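PDB 2VPZ: thiosulfate reductase from Thermus thermophilus, which probably reduces thiosulfate or polysulfide, using a molybdenum centre with two molybdopterin guanine dinucleotide cofactors and a [4Fe-4S] cluster to carry electrons. Local coordinates for residues Y135-I140 with A158-P163; L250-G255 with K303-P308; P403-G408 with Q418-P423. All blocks are in the same frame, centred on the assembly; numbering follows the deposited sequence.

Interaction 1 of 3, residues Y135-I140 with A158-P163; sequences YGPEAI and AAWGSP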
loop_
_atom_site.group_PDB
_atom_site.type_symbol
_atom_site.label_atom_id
_atom_site.label_comp_id
_atom_site.label_asym_id
_atom_site.label_seq_id
_atom_site.Cartn_x
_atom_site.Cartn_y
_atom_site.Cartn_z
ATOM N N TYR A 135 71.724 -21.187 -5.323
ATOM C CA TYR A 135 71.080 -20.095 -4.549
ATOM C C TYR A 135 70.542 -20.454 -3.121
ATOM O O TYR A 135 70.432 -19.582 -2.253
ATOM C CB TYR A 135 69.909 -19.385 -5.313
ATOM C CG TYR A 135 70.184 -18.874 -6.730
ATOM C CD1 TYR A 135 69.892 -19.664 -7.834
ATOM C CD2 TYR A 135 70.726 -17.588 -6.964
ATOM C CE1 TYR A 135 70.118 -19.226 -9.152
ATOM C CE2 TYR A 135 70.963 -17.126 -8.292
ATOM C CZ TYR A 135 70.655 -17.956 -9.387
ATOM O OH TYR A 135 70.872 -17.535 -10.686
ATOM N N GLY A 136 70.225 -21.717 -2.855
ATOM C CA GLY A 136 69.661 -22.086 -1.563
ATOM C C GLY A 136 68.157 -22.364 -1.715
ATOM O O GLY A 136 67.617 -21.975 -2.755
ATOM N N PRO A 137 67.427 -22.953 -0.727
ATOM C CA PRO A 137 65.992 -23.147 -0.976
ATOM C C PRO A 137 65.046 -21.915 -0.888
ATOM O O PRO A 137 63.895 -21.957 -1.342
ATOM C CB PRO A 137 65.602 -24.266 0.001
ATOM C CG PRO A 137 66.574 -24.078 1.185
ATOM C CD PRO A 137 67.744 -23.221 0.682
ATOM N N GLU A 138 65.543 -20.833 -0.294
ATOM C CA GLU A 138 64.790 -19.592 -0.101
ATOM C C GLU A 138 64.603 -18.785 -1.390
ATOM O O GLU A 138 63.923 -17.741 -1.430
ATOM C CB GLU A 138 65.455 -18.737 0.993
ATOM C CG GLU A 138 65.955 -19.575 2.183
ATOM C CD GLU A 138 67.485 -19.771 2.211
ATOM O OE1 GLU A 138 68.061 -20.127 1.151
ATOM O OE2 GLU A 138 68.078 -19.585 3.296
ATOM N N ALA A 139 65.232 -19.266 -2.456
ATOM C CA ALA A 139 65.112 -18.642 -3.760
ATOM C C ALA A 139 63.840 -19.177 -4.450
ATOM O O ALA A 139 63.661 -18.976 -5.640
ATOM C CB ALA A 139 66.378 -18.892 -4.634
ATOM N N ILE A 140 62.981 -19.877 -3.709
ATOM C CA ILE A 140 61.725 -20.341 -4.278
ATOM C C ILE A 140 60.516 -19.785 -3.457
ATOM O O ILE A 140 60.394 -20.042 -2.253
ATOM C CB ILE A 140 61.672 -21.935 -4.405
ATOM C CG1 ILE A 140 62.846 -22.429 -5.250
ATOM C CG2 ILE A 140 60.329 -22.373 -5.031
ATOM C CD1 ILE A 140 62.655 -23.818 -5.926
ATOM N N ALA A 158 57.732 -24.994 4.238
ATOM C CA ALA A 158 58.519 -25.138 5.455
ATOM C C ALA A 158 59.350 -26.444 5.438
ATOM O O ALA A 158 60.500 -26.460 5.870
ATOM C CB ALA A 158 57.607 -25.061 6.718
ATOM N N ALA A 159 58.772 -27.530 4.927
ATOM C CA ALA A 159 59.478 -28.809 4.823
ATOM C C ALA A 159 60.634 -28.678 3.821
ATOM O O ALA A 159 61.631 -29.406 3.890
ATOM C CB ALA A 159 58.531 -29.958 4.390
ATOM N N TRP A 160 60.512 -27.751 2.879
ATOM C CA TRP A 160 61.567 -27.523 1.901
ATOM C C TRP A 160 62.605 -26.475 2.398
ATOM O O TRP A 160 63.757 -26.480 1.961
ATOM C CB TRP A 160 60.962 -27.157 0.526
ATOM C CG TRP A 160 61.861 -26.376 -0.397
ATOM C CD1 TRP A 160 62.060 -25.015 -0.394
ATOM C CD2 TRP A 160 62.691 -26.893 -1.462
ATOM N NE1 TRP A 160 62.946 -24.666 -1.385
ATOM C CE2 TRP A 160 63.345 -25.790 -2.058
ATOM C CE3 TRP A 160 62.936 -28.180 -1.978
ATOM C CZ2 TRP A 160 64.250 -25.932 -3.144
ATOM C CZ3 TRP A 160 63.839 -28.332 -3.063
ATOM C CH2 TRP A 160 64.475 -27.207 -3.631
ATOM N N GLY A 161 62.208 -25.603 3.315
ATOM C CA GLY A 161 63.101 -24.586 3.844
ATOM C C GLY A 161 63.033 -23.169 3.279
ATOM O O GLY A 161 64.025 -22.436 3.345
ATOM N N SER A 162 61.901 -22.767 2.706
ATOM C CA SER A 162 61.738 -21.403 2.166
ATOM C C SER A 162 60.739 -20.607 3.029
ATOM O O SER A 162 59.619 -21.084 3.265
ATOM C CB SER A 162 61.246 -21.407 0.686
ATOM O OG SER A 162 61.132 -20.088 0.154
ATOM N N PRO A 163 61.144 -19.416 3.558
ATOM C CA PRO A 163 60.257 -18.581 4.379
ATOM C C PRO A 163 59.332 -17.676 3.507
ATOM O O PRO A 163 58.437 -16.982 4.015
ATOM C CB PRO A 163 61.214 -17.766 5.249
ATOM C CG PRO A 163 62.445 -17.609 4.385
ATOM C CD PRO A 163 62.510 -18.882 3.528
#

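Interaction 2 of 3, residues L250-G255 with K303-P308; sequences LPIKPG and KHTEIP. With MGD (2-amino-5,6-dimercapto-7-methyl-3,7,8a,9-tetrahydro-8-oxa-1,3,9,10-tetraaza-anthracen-4-one guanosine dinucleotide), chain I.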
loop_
_atom_site.group_PDB
_atom_site.type_symbol
_atom_site.label_atom_id
_atom_site.label_comp_id
_atom_site.label_asym_id
_atom_site.label_seq_id
_atom_site.Cartn_x
_atom_site.Cartn_y
_atom_site.Cartn_z
ATOM N N LEU A 250 25.361 7.214 7.231
ATOM C CA LEU A 250 26.287 8.368 7.318
ATOM C C LEU A 250 27.167 8.384 6.009
ATOM O O LEU A 250 28.139 7.607 5.906
ATOM C CB LEU A 250 27.184 8.337 8.596
ATOM C CG LEU A 250 26.666 7.858 9.974
ATOM C CD1 LEU A 250 27.575 8.343 11.147
ATOM C CD2 LEU A 250 25.226 8.339 10.204
ATOM N N PRO A 251 26.829 9.238 4.979
ATOM C CA PRO A 251 27.642 9.284 3.746
ATOM C C PRO A 251 29.017 9.971 3.899
ATOM O O PRO A 251 29.241 11.065 3.356
ATOM C CB PRO A 251 26.769 9.985 2.700
ATOM C CG PRO A 251 25.573 10.562 3.445
ATOM C CD PRO A 251 25.660 10.120 4.913
ATOM N N ILE A 252 29.918 9.302 4.621
ATOM C CA ILE A 252 31.264 9.778 4.943
ATOM C C ILE A 252 32.213 10.108 3.784
ATOM O O ILE A 252 32.246 9.441 2.739
ATOM C CB ILE A 252 31.991 8.747 5.922
ATOM C CG1 ILE A 252 32.850 9.479 6.944
ATOM C CG2 ILE A 252 32.823 7.726 5.102
ATOM C CD1 ILE A 252 34.005 8.644 7.535
ATOM N N LYS A 253 32.985 11.178 3.941
ATOM C CA LYS A 253 33.950 11.541 2.910
ATOM C C LYS A 253 35.007 10.397 2.948
ATOM O O LYS A 253 35.484 10.044 4.030
ATOM C CB LYS A 253 34.566 12.921 3.215
ATOM C CG LYS A 253 35.996 13.061 2.769
ATOM C CD LYS A 253 36.456 14.511 2.769
ATOM C CE LYS A 253 37.405 14.790 1.609
ATOM N NZ LYS A 253 38.094 16.112 1.735
ATOM N N PRO A 254 35.364 9.797 1.768
ATOM C CA PRO A 254 36.376 8.711 1.781
ATOM C C PRO A 254 37.760 8.928 2.447
ATOM O O PRO A 254 38.343 9.985 2.238
ATOM C CB PRO A 254 36.539 8.318 0.319
ATOM C CG PRO A 254 35.280 8.738 -0.358
ATOM C CD PRO A 254 34.780 9.966 0.433
ATOM N N GLY A 255 38.233 7.894 3.166
ATOM C CA GLY A 255 39.521 7.855 3.855
ATOM C C GLY A 255 39.594 8.689 5.100
ATOM O O GLY A 255 40.664 9.124 5.582
ATOM N N LYS A 303 34.381 18.544 10.256
ATOM C CA LYS A 303 35.183 19.378 9.378
ATOM C C LYS A 303 35.911 18.542 8.300
ATOM O O LYS A 303 36.012 18.952 7.136
ATOM C CB LYS A 303 36.122 20.156 10.306
ATOM C CG LYS A 303 36.966 21.277 9.767
ATOM C CD LYS A 303 38.110 21.567 10.774
ATOM C CE LYS A 303 39.376 22.124 10.093
ATOM N NZ LYS A 303 39.050 23.062 8.965
ATOM N N HIS A 304 36.394 17.368 8.696
ATOM C CA HIS A 304 37.099 16.437 7.803
ATOM C C HIS A 304 36.167 15.317 7.256
ATOM O O HIS A 304 36.253 14.901 6.103
ATOM C CB HIS A 304 38.290 15.720 8.528
ATOM C CG HIS A 304 39.298 16.616 9.189
ATOM N ND1 HIS A 304 40.199 17.376 8.494
ATOM C CD2 HIS A 304 39.560 16.842 10.489
ATOM C CE1 HIS A 304 40.971 18.039 9.329
ATOM N NE2 HIS A 304 40.600 17.731 10.551
ATOM N N THR A 305 35.286 14.852 8.124
ATOM C CA THR A 305 34.354 13.746 7.926
ATOM C C THR A 305 33.148 14.111 7.031
ATOM O O THR A 305 32.709 13.355 6.137
ATOM C CB THR A 305 34.015 13.263 9.392
ATOM O OG1 THR A 305 34.631 12.007 9.663
ATOM C CG2 THR A 305 32.526 13.314 9.673
ATOM N N GLU A 306 32.669 15.315 7.267
ATOM C CA GLU A 306 31.573 15.904 6.541
ATOM C C GLU A 306 30.204 15.460 7.014
ATOM O O GLU A 306 29.189 15.730 6.376
ATOM C CB GLU A 306 31.762 15.669 5.060
ATOM C CG GLU A 306 32.572 16.752 4.396
ATOM C CD GLU A 306 32.587 16.604 2.902
ATOM O OE1 GLU A 306 31.597 16.052 2.377
ATOM O OE2 GLU A 306 33.573 17.043 2.273
ATOM N N ILE A 307 30.205 14.762 8.141
ATOM C CA ILE A 307 29.002 14.287 8.821
ATOM C C ILE A 307 28.727 15.388 9.882
ATOM O O ILE A 307 29.655 15.755 10.619
ATOM C CB ILE A 307 29.280 12.933 9.542
ATOM C CG1 ILE A 307 29.484 11.828 8.520
ATOM C CG2 ILE A 307 28.180 12.630 10.596
ATOM C CD1 ILE A 307 30.306 10.685 9.079
ATOM N N PRO A 308 27.475 15.920 9.983
ATOM C CA PRO A 308 27.202 16.973 10.988
ATOM C C PRO A 308 27.609 16.606 12.452
ATOM O O PRO A 308 27.534 15.436 12.839
ATOM C CB PRO A 308 25.691 17.243 10.849
ATOM C CG PRO A 308 25.309 16.673 9.471
ATOM C CD PRO A 308 26.239 15.471 9.323
HETATM P PB MGD I . 34.622 -3.545 2.727
HETATM O O1B MGD I . 35.815 -3.138 1.956
HETATM O O2B MGD I . 34.523 -3.254 4.138
HETATM O O3B MGD I . 34.646 -5.093 2.323
HETATM O O3A MGD I . 33.934 -7.449 1.675
HETATM P PA MGD I . 33.987 -6.436 2.882
HETATM O O1A MGD I . 34.801 -7.143 3.862
HETATM O O2A MGD I . 32.630 -6.199 3.348
HETATM O "O5'" MGD I . 33.338 -2.956 2.072
HETATM C "C5'" MGD I . 33.085 -2.606 0.710
HETATM C "C4'" MGD I . 32.334 -1.302 0.920
HETATM O "O4'" MGD I . 33.355 -0.452 1.418
HETATM C "C3'" MGD I . 31.774 -0.566 -0.326
HETATM O "O3'" MGD I . 30.394 -0.167 -0.122
HETATM C "C2'" MGD I . 32.639 0.711 -0.469
HETATM O "O2'" MGD I . 31.782 1.830 -0.660
HETATM C "C1'" MGD I . 33.162 0.889 0.934
HETATM N N9 MGD I . 34.205 1.919 1.196
HETATM C C8 MGD I . 35.187 2.328 0.333
HETATM N N7 MGD I . 35.972 3.296 0.886
HETATM C C5 MGD I . 35.469 3.533 2.125
HETATM C C6 MGD I . 35.766 4.491 3.211
HETATM O O6 MGD I . 36.749 5.224 3.065
HETATM N N1 MGD I . 35.034 4.460 4.323
HETATM C C2 MGD I . 33.965 3.629 4.462
HETATM N N2 MGD I . 33.231 3.639 5.631
HETATM N N3 MGD I . 33.617 2.721 3.499
HETATM C C4 MGD I . 34.314 2.624 2.334
HETATM C C10 MGD I . 34.956 -8.248 1.117
HETATM C C11 MGD I . 34.762 -9.594 1.736
HETATM O O11 MGD I . 33.543 -10.148 1.219
HETATM C C12 MGD I . 36.017 -10.504 1.669
HETATM S S12 MGD I . 37.526 -9.970 2.190
HETATM C C13 MGD I . 35.981 -11.801 1.195
HETATM S S13 MGD I . 37.368 -12.787 1.262
HETATM C C14 MGD I . 34.709 -12.385 0.637
HETATM N N15 MGD I . 34.626 -12.475 -0.774
HETATM C C16 MGD I . 33.415 -12.513 -1.417
HETATM C C17 MGD I . 33.227 -12.654 -2.905
HETATM O O17 MGD I . 34.238 -12.808 -3.645
HETATM N N18 MGD I . 31.955 -12.705 -3.429
HETATM C C19 MGD I . 30.903 -12.524 -2.590
HETATM N N19 MGD I . 29.707 -12.494 -3.145
HETATM N N20 MGD I . 30.954 -12.343 -1.227
HETATM C C21 MGD I . 32.184 -12.379 -0.628
HETATM N N22 MGD I . 32.344 -12.194 0.673
HETATM C C23 MGD I . 33.532 -11.647 1.241
#

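Interaction 3 of 3, residues P403-G408 with Q418-P423; sequences PRADKG and QELIEP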
loop_
_atom_site.group_PDB
_atom_site.type_symbol
_atom_site.label_atom_id
_atom_site.label_comp_id
_atom_site.label_asym_id
_atom_site.label_seq_id
_atom_site.Cartn_x
_atom_site.Cartn_y
_atom_site.Cartn_z
ATOM N N PRO A 403 66.330 -15.026 6.089
ATOM C CA PRO A 403 65.011 -14.503 6.377
ATOM C C PRO A 403 64.041 -14.163 5.213
ATOM O O PRO A 403 64.511 -13.844 4.107
ATOM C CB PRO A 403 65.332 -13.269 7.227
ATOM C CG PRO A 403 66.565 -12.720 6.570
ATOM C CD PRO A 403 67.345 -13.960 6.058
ATOM N N ARG A 404 62.720 -14.226 5.453
ATOM C CA ARG A 404 61.710 -13.887 4.439
ATOM C C ARG A 404 62.190 -12.538 3.848
ATOM O O ARG A 404 62.566 -11.635 4.591
ATOM C CB ARG A 404 60.286 -13.740 5.059
ATOM C CG ARG A 404 60.047 -12.496 5.933
ATOM C CD ARG A 404 59.092 -12.711 7.131
ATOM N NE ARG A 404 58.931 -11.512 7.965
ATOM C CZ ARG A 404 58.170 -10.455 7.689
ATOM N NH1 ARG A 404 57.462 -10.425 6.575
ATOM N NH2 ARG A 404 58.116 -9.412 8.522
ATOM N N ALA A 405 62.176 -12.455 2.520
ATOM C CA ALA A 405 62.646 -11.293 1.743
ATOM C C ALA A 405 61.974 -9.914 1.906
ATOM O O ALA A 405 62.383 -8.947 1.258
ATOM C CB ALA A 405 62.727 -11.685 0.230
ATOM N N ASP A 406 60.943 -9.798 2.741
ATOM C CA ASP A 406 60.255 -8.511 2.973
ATOM C C ASP A 406 60.415 -8.074 4.451
ATOM O O ASP A 406 59.712 -7.187 4.948
ATOM C CB ASP A 406 58.742 -8.601 2.597
ATOM C CG ASP A 406 57.925 -9.534 3.504
ATOM O OD1 ASP A 406 56.689 -9.333 3.601
ATOM O OD2 ASP A 406 58.512 -10.461 4.101
ATOM N N LYS A 407 61.391 -8.698 5.102
ATOM C CA LYS A 407 61.753 -8.532 6.509
ATOM C C LYS A 407 61.957 -7.099 7.068
ATOM O O LYS A 407 61.621 -6.821 8.215
ATOM C CB LYS A 407 62.963 -9.430 6.841
ATOM C CG LYS A 407 63.823 -9.047 8.052
ATOM C CD LYS A 407 63.150 -9.406 9.380
ATOM C CE LYS A 407 63.965 -8.964 10.610
ATOM N NZ LYS A 407 65.129 -9.873 10.912
ATOM N N GLY A 408 62.474 -6.151 6.307
ATOM C CA GLY A 408 62.589 -4.859 6.927
ATOM C C GLY A 408 61.600 -3.813 6.468
ATOM O O GLY A 408 61.640 -2.652 6.904
ATOM N N GLN A 418 52.695 -9.099 -1.898
ATOM C CA GLN A 418 52.993 -7.992 -2.774
ATOM C C GLN A 418 54.420 -7.410 -2.625
ATOM O O GLN A 418 54.916 -6.751 -3.538
ATOM C CB GLN A 418 51.884 -6.959 -2.571
ATOM C CG GLN A 418 51.419 -6.817 -1.095
ATOM C CD GLN A 418 51.920 -5.531 -0.513
ATOM O OE1 GLN A 418 52.379 -4.673 -1.271
ATOM N NE2 GLN A 418 51.831 -5.357 0.801
ATOM N N GLU A 419 55.116 -7.682 -1.514
ATOM C CA GLU A 419 56.481 -7.171 -1.287
ATOM C C GLU A 419 57.623 -8.132 -1.766
ATOM O O GLU A 419 58.721 -7.667 -2.104
ATOM C CB GLU A 419 56.671 -6.743 0.179
ATOM C CG GLU A 419 55.700 -5.620 0.666
ATOM C CD GLU A 419 55.804 -4.325 -0.164
ATOM O OE1 GLU A 419 56.949 -3.907 -0.440
ATOM O OE2 GLU A 419 54.748 -3.739 -0.512
ATOM N N LEU A 420 57.357 -9.444 -1.828
ATOM C CA LEU A 420 58.328 -10.468 -2.291
ATOM C C LEU A 420 58.426 -10.571 -3.821
ATOM O O LEU A 420 59.060 -11.508 -4.338
ATOM C CB LEU A 420 57.969 -11.894 -1.803
ATOM C CG LEU A 420 57.428 -12.100 -0.393
ATOM C CD1 LEU A 420 56.582 -13.372 -0.343
ATOM C CD2 LEU A 420 58.571 -12.140 0.635
ATOM N N ILE A 421 57.781 -9.653 -4.533
ATOM C CA ILE A 421 57.766 -9.645 -6.018
ATOM C C ILE A 421 58.896 -8.824 -6.607
ATOM O O ILE A 421 59.282 -8.992 -7.759
ATOM C CB ILE A 421 56.477 -9.015 -6.655
ATOM C CG1 ILE A 421 55.216 -9.691 -6.157
ATOM C CG2 ILE A 421 56.580 -9.096 -8.212
ATOM C CD1 ILE A 421 54.291 -10.218 -7.270
ATOM N N GLU A 422 59.356 -7.875 -5.810
ATOM C CA GLU A 422 60.414 -6.947 -6.173
ATOM C C GLU A 422 61.734 -7.758 -6.233
ATOM O O GLU A 422 62.512 -7.612 -7.211
ATOM C CB GLU A 422 60.463 -5.802 -5.157
ATOM C CG GLU A 422 61.379 -4.626 -5.453
ATOM C CD GLU A 422 61.666 -3.796 -4.196
ATOM O OE1 GLU A 422 61.604 -4.380 -3.088
ATOM O OE2 GLU A 422 61.967 -2.577 -4.314
ATOM N N PRO A 423 62.027 -8.598 -5.207
ATOM C CA PRO A 423 63.223 -9.439 -5.154
ATOM C C PRO A 423 63.484 -10.267 -6.456
ATOM O O PRO A 423 64.628 -10.644 -6.743
ATOM C CB PRO A 423 62.955 -10.350 -3.952
ATOM C CG PRO A 423 62.176 -9.469 -2.991
ATOM C CD PRO A 423 61.402 -8.475 -3.878
#

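Interaction 1 of 3, residues Y135-I140 with A158-P163
Trp160 and Pro137 contribute the largest buried surfaces here and meet through both polar and apolar atoms. The indole NE1 donates to Pro137 O at 2.9 Å, in a nearly straight bond (161° at the hydrogen) with the oxygen lying at the ring edge, close to the plane of the indole. The same carbonyl accepts from Ile140 N, and because the two donors come from opposite faces of its plane, one oxygen is gripped twice. Pro137 CB sits above the plane of the indole, close over Trp160 NE1 (3.0 Å). CG of Trp160, anti to the backbone N (chi1 156°), brings the indole up to the loop. Its helix, 149-160, is the connection of a beta-alpha-beta crossover between strands 141-144 and 165-166, which are parallel neighbours in one sheet; the contact therefore ties the approach to the first strand to the approach to the second. A Schellman motif ends the helix, with Gly161 at positive phi as its C-prime residue, and Gly161 O then lies 3.6 Å from Glu138 CG. Beyond this turn, Ser162 OG points at Ile140 O, modelled at 2.5 Å, too short for the exact distance to be trusted. Ile140 also crosses the indole at about a right angle, its CD1 3.8 Å from Trp160 CZ2. Arg132, on helix 117-134, makes a cation-pi contact with the indole and also touches Pro137.

Interaction 2 of 3, residues L250-G255 with K303-P308
The imidazole of His304 and the guanine of MGD are the flat groups flanking the contact of Lys253 with His304 and Thr305. The imidazole turns away from 250-255, meeting Trp300 edge-to-face and Phe608 with planes inclined at about 50°. On the guanine side, Gly255 N donates to MGD O6 at 3.1 Å, while Ile252 CG2 stands above the guanine plane, displaced outward past MGD N1 (4.0 Å). The end of the segment, Pro254 and Gly255, belongs to the cofactor pocket; the loop leaves strand 248-250 of a parallel sheet in the 3-2-1-4 order of Rossmann-like folds, starting with an inverse gamma turn centred on Pro251. The end of helix 298-305 packs behind it. Here Lys253 N donates to Thr305 O at 3.1 Å. Lys253 then runs past this helix end, its CD 3.4 Å from His304 O, and its NZ forms a salt bridge with Glu613. Glu306 crosses the lysine chain, but its OE1 pairs with Arg689. Deeper in, Ile307 reaches between the strand's last residue, Leu250, and Ile252 of the loop with a single methyl, CD1, which lies 3.9 Å from Leu250 CB and 3.5 Å from Ile252 CG1.

Interaction 3 of 3, residues P403-G408 with Q418-P423
Asp406 and Glu419 bring the two backbones nearest, with 5.8 Å between Asp406 CA and Glu419 CA, and each belongs to a type I beta turn. The first turn runs from Arg404 to Lys407 and is closed by Lys407 N donating to Arg404 O; the second runs from Glu419 to Glu422. Both are bends of the one long connection between helices 341-354 and 423-426, folded so that a turn packs on a turn. Across the interface the side chains meet mostly through carbon. Asp406 CB touches Glu419 CB at 3.7 Å, and Leu420 CD2 comes up to the Asp406 carboxylate, 3.9 Å from OD2. Ala405 CB meets the same leucine methyl, CD2, at 4.2 Å and packs on Pro423 CG at 3.9 Å. Asp406 CG stands between the backbone N and the carbonyl carbon (chi1 67°), which turns OD2 to a salt bridge with Arg404 NH1 at 2.7 Å. Lys407 CA lies over one face of that guanidinium, offset toward its rim. OD1 of Asp406 accepts from Ala416 N. Glu419 bends at chi2, leading its carboxylate away to a hydrogen bond between OE2 and Tyr723 OH. The pairing of Asp406 with Arg404 and Ala416 N would favour its ionised form, while the direct contact between the segments is apolar, with Lys409 NZ weakly bridging Ala405 O and Glu419 O.

Interactions 1 and 3 are neighbours, their centres about 13 Å apart, and they touch where Pro163 CG packs 3.6 Å from Arg404 N; Asn164 serves both, weakly hydrogen-bonded to Glu138 O of one and contacting Ala405 and Leu420 of the other. The centres of interactions 1 and 2 are about 47 Å apart, across the chain's centre. Interaction 3 is wholly buried, whereas the other two are partly so. The chemistry differs with the place in the fold: an indole N-H held by a loop carbonyl beside one parallel sheet in interaction 1, a single backbone bond with aliphatic packing behind a cofactor-binding loop of another sheet in interaction 2, and carbon contacts between turns in interaction 3. Of the three, interaction 2 alone contacts MGD.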